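Local coordinates for putative uronate isomerase (PDB 4NAR), which is of unproven function but belongs to a family associated with lactate racemase activity, so it may interconvert the enantiomers of a small hydroxy acid, at residues 23-28 against 215-220; 63-68 against 140-145. All blocks are in the same frame, centred on the assembly; numbering follows the deposited sequence.

Contact 1 (23-28 against 215-220); sequences VEDLGK and KARSFT
Arg217, at the start of strand 217-227, meets segment 23-28, reaching Asp25 and Leu26 with its guanidinium group. Its chain is straight through chi2 and then bends at chi3 (66°), which brings NH1 and NH2 round to the loop. NH1 donates to the backbone oxygen Asp25 O at 3.3 Å. That acceptor lies in the guanidinium plane, whereas the donor sits well above the carbonyl plane, so the bond misses the carbonyl's lone pairs. NH2 makes a weak, long salt bridge to Asp25 OD1 at 3.5 Å, with carboxylate and guanidinium planes turned 79° apart. The stronger partner of this charge is Glu240, on the adjoining strand 231-240. Leu26 slides its CD1 past the same group, coming within 3.5 Å of Arg217 NH1.

Two residues on, Phe219 projects from the same face of the strand. Its CZ lies 3.4 Å above the Arg217 guanidinium plane, offset toward the rim, with Arg217 NH2 in the phenyl plane at its edge. Leu26 CD1 also meets Phe219 CZ, at 3.7 Å, and Phe146 of the neighbouring strand 144-150 touches both Leu26 and Phe219. The polar grip on Asp25 therefore sits beside an apolar patch. The arrangement is that of a layered alpha/beta fold, in which the loop leaving helix 12-24 for strand 31-36 packs against Arg217 and Phe219 at the start of another strand of the same sheet.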
loop_
_atom_site.group_PDB
_atom_site.type_symbol
_atom_site.label_atom_id
_atom_site.label_comp_id
_atom_site.label_asym_id
_atom_site.label_seq_id
_atom_site.Cartn_x
_atom_site.Cartn_y
_atom_site.Cartn_z
ATOM N N VAL A 23 -19.055 13.499 -14.740
ATOM C CA VAL A 23 -18.634 13.909 -16.081
ATOM C C VAL A 23 -19.506 15.038 -16.622
ATOM O O VAL A 23 -19.021 15.961 -17.283
ATOM C CB VAL A 23 -18.664 12.723 -17.073
ATOM C CG1 VAL A 23 -18.565 13.219 -18.519
ATOM C CG2 VAL A 23 -17.531 11.740 -16.759
ATOM N N GLU A 24 -20.798 14.956 -16.326
ATOM C CA GLU A 24 -21.745 15.989 -16.724
ATOM C C GLU A 24 -21.343 17.347 -16.139
ATOM O O GLU A 24 -21.519 18.381 -16.787
ATOM C CB GLU A 24 -23.177 15.582 -16.322
ATOM C CG GLU A 24 -24.036 16.686 -15.715
ATOM C CD GLU A 24 -24.512 16.344 -14.299
ATOM O OE1 GLU A 24 -25.486 15.559 -14.177
ATOM O OE2 GLU A 24 -23.908 16.852 -13.315
ATOM N N ASP A 25 -20.780 17.332 -14.931
ATOM C CA ASP A 25 -20.334 18.559 -14.273
ATOM C C ASP A 25 -18.942 19.028 -14.742
ATOM O O ASP A 25 -18.524 20.148 -14.443
ATOM C CB ASP A 25 -20.406 18.407 -12.749
ATOM C CG ASP A 25 -19.117 18.811 -12.053
ATOM O OD1 ASP A 25 -19.059 19.933 -11.484
ATOM O OD2 ASP A 25 -18.152 18.001 -12.087
ATOM N N LEU A 26 -18.230 18.186 -15.485
ATOM C CA LEU A 26 -16.990 18.631 -16.121
ATOM C C LEU A 26 -17.317 19.514 -17.311
ATOM O O LEU A 26 -18.200 19.187 -18.103
ATOM C CB LEU A 26 -16.140 17.454 -16.592
ATOM C CG LEU A 26 -15.042 16.966 -15.647
ATOM C CD1 LEU A 26 -14.578 18.073 -14.699
ATOM C CD2 LEU A 26 -15.510 15.738 -14.877
ATOM N N GLY A 27 -16.599 20.626 -17.445
ATOM C CA GLY A 27 -16.899 21.610 -18.472
ATOM C C GLY A 27 -16.138 21.404 -19.769
ATOM O O GLY A 27 -16.730 21.328 -20.856
ATOM N N LYS A 28 -14.817 21.330 -19.652
ATOM C CA LYS A 28 -13.945 21.086 -20.794
ATOM C C LYS A 28 -13.186 19.775 -20.606
ATOM O O LYS A 28 -12.539 19.572 -19.571
ATOM C CB LYS A 28 -12.936 22.230 -20.950
ATOM C CG LYS A 28 -11.818 21.944 -21.967
ATOM C CD LYS A 28 -10.676 22.946 -21.847
ATOM C CE LYS A 28 -9.699 22.810 -23.008
ATOM N NZ LYS A 28 -8.535 23.747 -22.899
ATOM N N LYS A 215 -3.006 22.510 -11.747
ATOM C CA LYS A 215 -3.996 23.422 -12.330
ATOM C C LYS A 215 -5.261 22.733 -12.839
ATOM O O LYS A 215 -6.324 23.352 -12.880
ATOM C CB LYS A 215 -3.378 24.277 -13.441
ATOM C CG LYS A 215 -2.123 23.694 -14.054
ATOM C CD LYS A 215 -1.060 24.789 -14.181
ATOM C CE LYS A 215 -1.620 26.055 -14.842
ATOM N NZ LYS A 215 -1.341 27.278 -14.031
ATOM N N ALA A 216 -5.147 21.466 -13.236
ATOM C CA ALA A 216 -6.334 20.673 -13.556
ATOM C C ALA A 216 -7.275 20.618 -12.347
ATOM O O ALA A 216 -6.837 20.809 -11.208
ATOM C CB ALA A 216 -5.937 19.259 -13.956
ATOM N N ARG A 217 -8.560 20.361 -12.592
ATOM C CA ARG A 217 -9.474 19.955 -11.518
ATOM C C ARG A 217 -9.121 18.530 -11.082
ATOM O O ARG A 217 -8.907 17.657 -11.931
ATOM C CB ARG A 217 -10.931 19.988 -11.989
ATOM C CG ARG A 217 -11.465 21.373 -12.371
ATOM C CD ARG A 217 -12.948 21.282 -12.744
ATOM N NE ARG A 217 -13.783 20.901 -11.600
ATOM C CZ ARG A 217 -15.093 20.667 -11.664
ATOM N NH1 ARG A 217 -15.734 20.758 -12.830
ATOM N NH2 ARG A 217 -15.758 20.332 -10.558
ATOM N N SER A 218 -9.070 18.290 -9.772
ATOM C CA SER A 218 -8.626 16.994 -9.238
ATOM C C SER A 218 -9.719 16.208 -8.524
ATOM O O SER A 218 -10.325 16.704 -7.574
ATOM C CB SER A 218 -7.490 17.202 -8.240
ATOM O OG SER A 218 -6.307 17.548 -8.923
ATOM N N PHE A 219 -9.932 14.961 -8.919
ATOM C CA PHE A 219 -10.971 14.183 -8.268
ATOM C C PHE A 219 -10.434 12.981 -7.546
ATOM O O PHE A 219 -9.477 12.346 -7.984
ATOM C CB PHE A 219 -12.051 13.786 -9.271
ATOM C CG PHE A 219 -12.668 14.972 -9.952
ATOM C CD1 PHE A 219 -13.681 15.696 -9.325
ATOM C CD2 PHE A 219 -12.181 15.420 -11.179
ATOM C CE1 PHE A 219 -14.235 16.832 -9.932
ATOM C CE2 PHE A 219 -12.729 16.561 -11.800
ATOM C CZ PHE A 219 -13.756 17.268 -11.171
ATOM N N THR A 220 -11.035 12.698 -6.404
ATOM C CA THR A 220 -10.774 11.452 -5.723
ATOM C C THR A 220 -11.978 10.543 -5.899
ATOM O O THR A 220 -13.133 10.959 -5.730
ATOM C CB THR A 220 -10.451 11.637 -4.221
ATOM O OG1 THR A 220 -10.317 10.346 -3.613
ATOM C CG2 THR A 220 -11.555 12.437 -3.484
#

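Contact 2 (63-68 against 140-145); sequences EFHTLN and EDFDAI
Phe142 turns the edge of its ring toward the face of the His65 imidazole in an offset edge-to-face pair. The centroids are 5.6 Å apart and the planes inclined at 68°. Two neighbouring carbons of the benzene rim do the touching: Phe142 CE1 approaches His65 CD2 at 3.8 Å, while Phe142 CZ lies 4.0 Å from His65 CB. In both residues the ring swings to the side of the backbone N, opposite the carbonyl carbon; chi1 is -69° in His65 and nearly the same in Phe142. The side chains cross at about a right angle. His65 points from strand 63-68 toward Phe142, which reaches back from the loop just after an inverse gamma turn centred on Asp141.

The rotation of the imidazole is fixed from its rim. His65 NE2 donates to Glu63 OE1 at 3.2 Å, nearly straight at 173°, with the acceptor almost exactly in the ring plane and using its anti lone pair. On the other nitrogen, ND1 is hydrogen-bonded to His97, and Phe95 stacks on the ring. Phe142 in turn has a cation-pi partner in Lys31. Both imidazole nitrogens are thus engaged in hydrogen bonds, and Phe142 meets the ring's carbons by dispersion and weak C-H electrostatics. The carboxylate on NE2 would probably make the imidazole more electron-rich, and so more welcoming to the edge of Phe142.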
loop_
_atom_site.group_PDB
_atom_site.type_symbol
_atom_site.label_atom_id
_atom_site.label_comp_id
_atom_site.label_asym_id
_atom_site.label_seq_id
_atom_site.Cartn_x
_atom_site.Cartn_y
_atom_site.Cartn_z
ATOM N N GLU A 63 -7.781 12.995 -25.338
ATOM C CA GLU A 63 -6.634 12.267 -24.816
ATOM C C GLU A 63 -6.863 11.707 -23.410
ATOM O O GLU A 63 -7.157 12.447 -22.462
ATOM C CB GLU A 63 -5.427 13.184 -24.808
ATOM C CG GLU A 63 -4.281 12.656 -25.601
ATOM C CD GLU A 63 -3.481 13.762 -26.247
ATOM O OE1 GLU A 63 -2.314 13.977 -25.837
ATOM O OE2 GLU A 63 -4.021 14.412 -27.170
ATOM N N PHE A 64 -6.713 10.396 -23.287
ATOM C CA PHE A 64 -6.965 9.693 -22.042
ATOM C C PHE A 64 -5.650 9.059 -21.605
ATOM O O PHE A 64 -5.256 7.996 -22.103
ATOM C CB PHE A 64 -8.029 8.621 -22.283
ATOM C CG PHE A 64 -8.517 7.943 -21.033
ATOM C CD1 PHE A 64 -7.937 6.751 -20.596
ATOM C CD2 PHE A 64 -9.573 8.491 -20.300
ATOM C CE1 PHE A 64 -8.407 6.118 -19.427
ATOM C CE2 PHE A 64 -10.050 7.876 -19.137
ATOM C CZ PHE A 64 -9.476 6.687 -18.699
ATOM N N HIS A 65 -4.949 9.739 -20.708
ATOM C CA HIS A 65 -3.677 9.253 -20.197
ATOM C C HIS A 65 -3.874 8.539 -18.858
ATOM O O HIS A 65 -4.733 8.920 -18.057
ATOM C CB HIS A 65 -2.715 10.421 -20.034
ATOM C CG HIS A 65 -2.258 11.011 -21.338
ATOM N ND1 HIS A 65 -1.008 10.766 -21.866
ATOM C CD2 HIS A 65 -2.879 11.839 -22.207
ATOM C CE1 HIS A 65 -0.880 11.418 -23.008
ATOM N NE2 HIS A 65 -2.000 12.074 -23.241
ATOM N N THR A 66 -3.091 7.492 -18.604
ATOM C CA THR A 66 -3.144 6.843 -17.297
ATOM C C THR A 66 -1.775 6.754 -16.645
ATOM O O THR A 66 -0.754 6.728 -17.336
ATOM C CB THR A 66 -3.822 5.443 -17.344
ATOM O OG1 THR A 66 -2.819 4.405 -17.406
ATOM C CG2 THR A 66 -4.817 5.365 -18.529
ATOM N N LEU A 67 -1.763 6.723 -15.312
ATOM C CA LEU A 67 -0.523 6.679 -14.547
ATOM C C LEU A 67 -0.681 5.613 -13.474
ATOM O O LEU A 67 -1.615 5.642 -12.647
ATOM C CB LEU A 67 -0.221 8.033 -13.879
ATOM C CG LEU A 67 1.220 8.566 -13.734
ATOM C CD1 LEU A 67 1.297 9.517 -12.557
ATOM C CD2 LEU A 67 2.299 7.486 -13.621
ATOM N N ASN A 68 0.238 4.661 -13.505
ATOM C CA ASN A 68 0.279 3.604 -12.529
ATOM C C ASN A 68 0.909 4.116 -11.239
ATOM O O ASN A 68 2.112 4.404 -11.207
ATOM C CB ASN A 68 1.111 2.440 -13.076
ATOM C CG ASN A 68 1.177 1.276 -12.106
ATOM O OD1 ASN A 68 0.146 0.685 -11.761
ATOM N ND2 ASN A 68 2.391 0.942 -11.654
ATOM N N GLU A 140 1.190 18.754 -16.052
ATOM C CA GLU A 140 1.009 19.020 -17.480
ATOM C C GLU A 140 -0.380 19.600 -17.762
ATOM O O GLU A 140 -1.184 19.756 -16.839
ATOM C CB GLU A 140 1.254 17.751 -18.291
ATOM C CG GLU A 140 2.369 16.924 -17.694
ATOM C CD GLU A 140 3.308 16.367 -18.733
ATOM O OE1 GLU A 140 2.850 16.141 -19.880
ATOM O OE2 GLU A 140 4.501 16.163 -18.398
ATOM N N ASP A 141 -0.655 19.928 -19.023
ATOM C CA ASP A 141 -1.920 20.578 -19.378
ATOM C C ASP A 141 -3.141 19.645 -19.339
ATOM O O ASP A 141 -3.778 19.403 -20.368
ATOM C CB ASP A 141 -1.809 21.263 -20.754
ATOM C CG ASP A 141 -1.341 20.304 -21.865
ATOM O OD1 ASP A 141 -1.046 19.120 -21.568
ATOM O OD2 ASP A 141 -1.255 20.740 -23.043
ATOM N N PHE A 142 -3.485 19.124 -18.165
ATOM C CA PHE A 142 -4.692 18.301 -18.062
ATOM C C PHE A 142 -5.903 19.122 -17.644
ATOM O O PHE A 142 -5.784 20.075 -16.878
ATOM C CB PHE A 142 -4.496 17.101 -17.124
ATOM C CG PHE A 142 -3.587 16.044 -17.687
ATOM C CD1 PHE A 142 -3.988 15.278 -18.784
ATOM C CD2 PHE A 142 -2.321 15.831 -17.139
ATOM C CE1 PHE A 142 -3.141 14.310 -19.334
ATOM C CE2 PHE A 142 -1.456 14.858 -17.678
ATOM C CZ PHE A 142 -1.867 14.096 -18.776
ATOM N N ASP A 143 -7.068 18.755 -18.165
ATOM C CA ASP A 143 -8.299 19.439 -17.794
ATOM C C ASP A 143 -8.879 18.824 -16.526
ATOM O O ASP A 143 -9.571 19.494 -15.756
ATOM C CB ASP A 143 -9.316 19.373 -18.936
ATOM C CG ASP A 143 -8.869 20.153 -20.159
ATOM O OD1 ASP A 143 -8.889 19.570 -21.272
ATOM O OD2 ASP A 143 -8.498 21.345 -20.003
ATOM N N ALA A 144 -8.605 17.541 -16.320
ATOM C CA ALA A 144 -9.031 16.867 -15.105
ATOM C C ALA A 144 -8.095 15.717 -14.800
ATOM O O ALA A 144 -7.551 15.071 -15.712
ATOM C CB ALA A 144 -10.468 16.374 -15.216
ATOM N N ILE A 145 -7.895 15.484 -13.507
ATOM C CA ILE A 145 -7.110 14.356 -13.047
ATOM C C ILE A 145 -7.967 13.554 -12.083
ATOM O O ILE A 145 -8.480 14.094 -11.095
ATOM C CB ILE A 145 -5.843 14.807 -12.337
ATOM C CG1 ILE A 145 -5.063 15.777 -13.226
ATOM C CG2 ILE A 145 -4.988 13.590 -11.997
ATOM C CD1 ILE A 145 -3.696 16.161 -12.670
#

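How the contacts relate
Contacts 1 and 2 lie about 11 Å apart, centre to centre, near the starts of neighbouring strands in one mixed sheet. They join directly where strands 217-227 and 144-150 pair: Phe219 N is 2.8 Å from Ile145 O, and Arg217 O is 2.9 Å from Ile145 N, both probable hydrogen bonds. Strand 31-36, which follows the loop of contact 1, runs between strands 144-150 and 63-68, so contact 2 reaches across it. The side chains of the two contacts work on opposite faces of the sheet, Arg217 and Phe219 on one, His65 on the other. Along the chain, contact 2 is nested within the loop closed by contact 1.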